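Local coordinates for protein packaging enzyme P4 (Pseudomonas phage phi6, PDB 4BLO) that hydrolyses nucleoside triphosphates and, as a hexameric RecA-like helicase, probably drives packaging of the viral RNA, at residues L[42-47]-L[67-72]. Sequence-based numbering, arbitrary orientation.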
ATOM      1  N   LYS L  42       4.342 -39.944   1.575  1.00 46.10           N
ATOM      2  CA  LYS L  42       4.614 -41.388   1.645  1.00 48.49           C
ATOM      3  C   LYS L  42       3.577 -42.090   2.536  1.00 52.83           C
ATOM      4  O   LYS L  42       3.018 -43.114   2.141  1.00 53.53           O
ATOM      5  CB  LYS L  42       6.035 -41.669   2.169  1.00 52.96           C
ATOM      6  CG  LYS L  42       7.171 -41.241   1.243  1.00 64.70           C
ATOM      7  CD  LYS L  42       8.513 -41.894   1.608  1.00 73.61           C
ATOM      8  CE  LYS L  42       9.130 -41.365   2.886  1.00 81.09           C
ATOM      9  NZ  LYS L  42      10.424 -42.029   3.181  1.00 84.05           N
ATOM     10  N   THR L  43       3.300 -41.497   3.716  1.00 49.34           N
ATOM     11  CA  THR L  43       2.337 -41.983   4.705  1.00 50.97           C
ATOM     12  C   THR L  43       0.937 -42.044   4.085  1.00 55.23           C
ATOM     13  O   THR L  43       0.211 -43.015   4.313  1.00 56.03           O
ATOM     14  CB  THR L  43       2.376 -41.098   5.967  1.00 53.38           C
ATOM     15  OG1 THR L  43       3.739 -40.904   6.369  1.00 49.69           O
ATOM     16  CG2 THR L  43       1.588 -41.701   7.123  1.00 52.36           C
ATOM     17  N   TYR L  44       0.580 -41.020   3.277  1.00 50.24           N
ATOM     18  CA  TYR L  44      -0.702 -40.946   2.571  1.00 48.28           C
ATOM     19  C   TYR L  44      -0.814 -42.095   1.566  1.00 51.15           C
ATOM     20  O   TYR L  44      -1.833 -42.776   1.570  1.00 49.64           O
ATOM     21  CB  TYR L  44      -0.871 -39.586   1.873  1.00 46.24           C
ATOM     22  CG  TYR L  44      -2.151 -39.455   1.074  1.00 46.05           C
ATOM     23  CD1 TYR L  44      -3.372 -39.231   1.707  1.00 48.18           C
ATOM     24  CD2 TYR L  44      -2.135 -39.496  -0.318  1.00 45.06           C
ATOM     25  CE1 TYR L  44      -4.555 -39.109   0.976  1.00 48.31           C
ATOM     26  CE2 TYR L  44      -3.311 -39.366  -1.062  1.00 44.68           C
ATOM     27  CZ  TYR L  44      -4.521 -39.176  -0.410  1.00 51.99           C
ATOM     28  OH  TYR L  44      -5.685 -39.039  -1.134  1.00 46.30           O
ATOM     29  N   ILE L  45       0.241 -42.329   0.740  1.00 48.63           N
ATOM     30  CA  ILE L  45       0.282 -43.402  -0.267  1.00 50.00           C
ATOM     31  C   ILE L  45       0.023 -44.761   0.419  1.00 57.84           C
ATOM     32  O   ILE L  45      -0.864 -45.497  -0.023  1.00 59.61           O
ATOM     33  CB  ILE L  45       1.610 -43.391  -1.086  1.00 53.38           C
ATOM     34  CG1 ILE L  45       1.698 -42.132  -1.979  1.00 50.60           C
ATOM     35  CG2 ILE L  45       1.763 -44.673  -1.933  1.00 57.14           C
ATOM     36  CD1 ILE L  45       3.104 -41.734  -2.415  1.00 50.81           C
ATOM     37  N   ALA L  46       0.747 -45.045   1.529  1.00 54.86           N
ATOM     38  CA  ALA L  46       0.613 -46.269   2.332  1.00 56.93           C
ATOM     39  C   ALA L  46      -0.828 -46.470   2.850  1.00 60.42           C
ATOM     40  O   ALA L  46      -1.349 -47.583   2.790  1.00 61.89           O
ATOM     41  CB  ALA L  46       1.587 -46.229   3.496  1.00 59.24           C
ATOM     42  N   ALA L  47      -1.471 -45.386   3.317  1.00 55.85           N
ATOM     43  CA  ALA L  47      -2.840 -45.392   3.829  1.00 56.32           C
ATOM     44  C   ALA L  47      -3.858 -45.693   2.716  1.00 62.65           C
ATOM     45  O   ALA L  47      -4.814 -46.442   2.961  1.00 64.93           O
ATOM     46  CB  ALA L  47      -3.161 -44.058   4.488  1.00 54.75           C
ATOM     47  N   SER L  67      -7.640 -35.637   5.473  1.00 45.54           N
ATOM     48  CA  SER L  67      -8.168 -35.325   6.814  1.00 47.66           C
ATOM     49  C   SER L  67      -8.704 -36.580   7.538  1.00 57.26           C
ATOM     50  O   SER L  67      -8.695 -36.625   8.768  1.00 59.09           O
ATOM     51  CB  SER L  67      -9.268 -34.271   6.720  1.00 49.30           C
ATOM     52  OG  SER L  67     -10.355 -34.712   5.928  1.00 59.93           O
ATOM     53  N   VAL L  68      -9.134 -37.593   6.762  1.00 55.37           N
ATOM     54  CA  VAL L  68      -9.684 -38.854   7.239  1.00 58.25           C
ATOM     55  C   VAL L  68      -8.558 -39.897   7.423  1.00 66.83           C
ATOM     56  O   VAL L  68      -8.559 -40.618   8.432  1.00 69.46           O
ATOM     57  CB  VAL L  68     -10.804 -39.325   6.258  1.00 60.82           C
ATOM     58  CG1 VAL L  68     -10.932 -40.842   6.184  1.00 62.27           C
ATOM     59  CG2 VAL L  68     -12.141 -38.683   6.611  1.00 60.03           C
ATOM     60  N   LEU L  69      -7.601 -39.961   6.461  1.00 62.87           N
ATOM     61  CA  LEU L  69      -6.515 -40.953   6.460  1.00 64.33           C
ATOM     62  C   LEU L  69      -5.316 -40.581   7.343  1.00 70.62           C
ATOM     63  O   LEU L  69      -4.695 -41.488   7.902  1.00 73.46           O
ATOM     64  CB  LEU L  69      -6.015 -41.233   5.033  1.00 62.73           C
ATOM     65  CG  LEU L  69      -7.027 -41.802   4.027  1.00 67.19           C
ATOM     66  CD1 LEU L  69      -6.418 -41.904   2.674  1.00 66.63           C
ATOM     67  CD2 LEU L  69      -7.535 -43.180   4.433  1.00 71.63           C
ATOM     68  N   LEU L  70      -4.974 -39.280   7.462  1.00 65.68           N
ATOM     69  CA  LEU L  70      -3.807 -38.832   8.248  1.00 65.81           C
ATOM     70  C   LEU L  70      -4.211 -38.075   9.513  1.00 72.28           C
ATOM     71  O   LEU L  70      -5.191 -37.326   9.476  1.00 70.54           O
ATOM     72  CB  LEU L  70      -2.890 -37.940   7.388  1.00 62.87           C
ATOM     73  CG  LEU L  70      -2.493 -38.467   6.005  1.00 65.43           C
ATOM     74  CD1 LEU L  70      -2.208 -37.323   5.057  1.00 62.28           C
ATOM     75  CD2 LEU L  70      -1.313 -39.427   6.086  1.00 69.52           C
ATOM     76  N   LYS L  71      -3.448 -38.248  10.623  1.00 72.53           N
ATOM     77  CA  LYS L  71      -3.721 -37.549  11.892  1.00 73.89           C
ATOM     78  C   LYS L  71      -3.433 -36.043  11.751  1.00 76.09           C
ATOM     79  O   LYS L  71      -4.178 -35.219  12.295  1.00 75.74           O
ATOM     80  CB  LYS L  71      -2.935 -38.157  13.063  1.00 79.77           C
ATOM     81  CG  LYS L  71      -3.711 -39.264  13.782  1.00 94.50           C
ATOM     82  CD  LYS L  71      -3.403 -39.296  15.278  1.00105.32           C
ATOM     83  CE  LYS L  71      -4.208 -40.340  16.018  1.00116.88           C
ATOM     84  NZ  LYS L  71      -3.900 -40.360  17.474  1.00125.66           N
ATOM     85  N   ASP L  72      -2.383 -35.702  10.981  1.00 70.63           N
ATOM     86  CA  ASP L  72      -2.015 -34.332  10.639  1.00 68.28           C
ATOM     87  C   ASP L  72      -1.766 -34.227   9.125  1.00 68.46           C
ATOM     88  O   ASP L  72      -1.044 -35.041   8.544  1.00 67.90           O
ATOM     89  CB  ASP L  72      -0.812 -33.832  11.456  1.00 71.70           C
ATOM     90  CG  ASP L  72      -0.459 -32.365  11.224  1.00 83.98           C
ATOM     91  OD1 ASP L  72      -1.383 -31.530  11.213  1.00 83.78           O
ATOM     92  OD2 ASP L  72       0.753 -32.053  11.090  1.00 90.81           O
TER
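The ring of Y44 is the one aromatic ring in the contact, and L69 and L70 both reach its CD1-CE1 side at a slant that is neither clearly face nor clearly edge. L69 puts CD1 3.8 Å from CE1 of Y44, while one methyl of L70, CD1, sits 4.0 Å from CD1 of Y44 and close to its CB as well. The two leucines thus share this flank of the ring, L69 mainly at CE1, nearer the hydroxyl, and L70 at CD1 and the CB root, where its side chain crosses that of Y44 at roughly a right angle. With CG anti to the backbone N (chi1 178°), the ring extends away from its helix and its OH hydrogen-bonds to the carbonyl oxygen of I64. I172, V173 and L177 of helix 167-179 also touch the Y44 side chain, so this residue ties three pieces of chain together.

The two methyls of L70 part between neighbouring residues of the helix, CD1 going to Y44 and CD2 to T43 and the backbone of Y44. CD2 lies 3.7 Å from N of Y44 and 3.8 Å from CG2 of T43. In T43, OG1 sits beside the backbone N (chi1 -48°) and bonds to the carbonyl oxygen of V39 one turn back, which leaves CG2 anti to that N and facing L70. A turn further on, CB of A47 meets CB of L69 at 4.1 Å; with so small a side chain the backbones draw near, 6.3 Å between the CA atoms of A47 and L69.

No hydrogen bond joins the two segments: the join is apolar and partly buried, its centre about 19 Å from the centre of the chain. L70 is the first residue to leave helical geometry after helix 66-69, so this is a short helix and its exit docked against the long helix 38-54, at the periphery of a P-loop ATPase with a RecA-like fold.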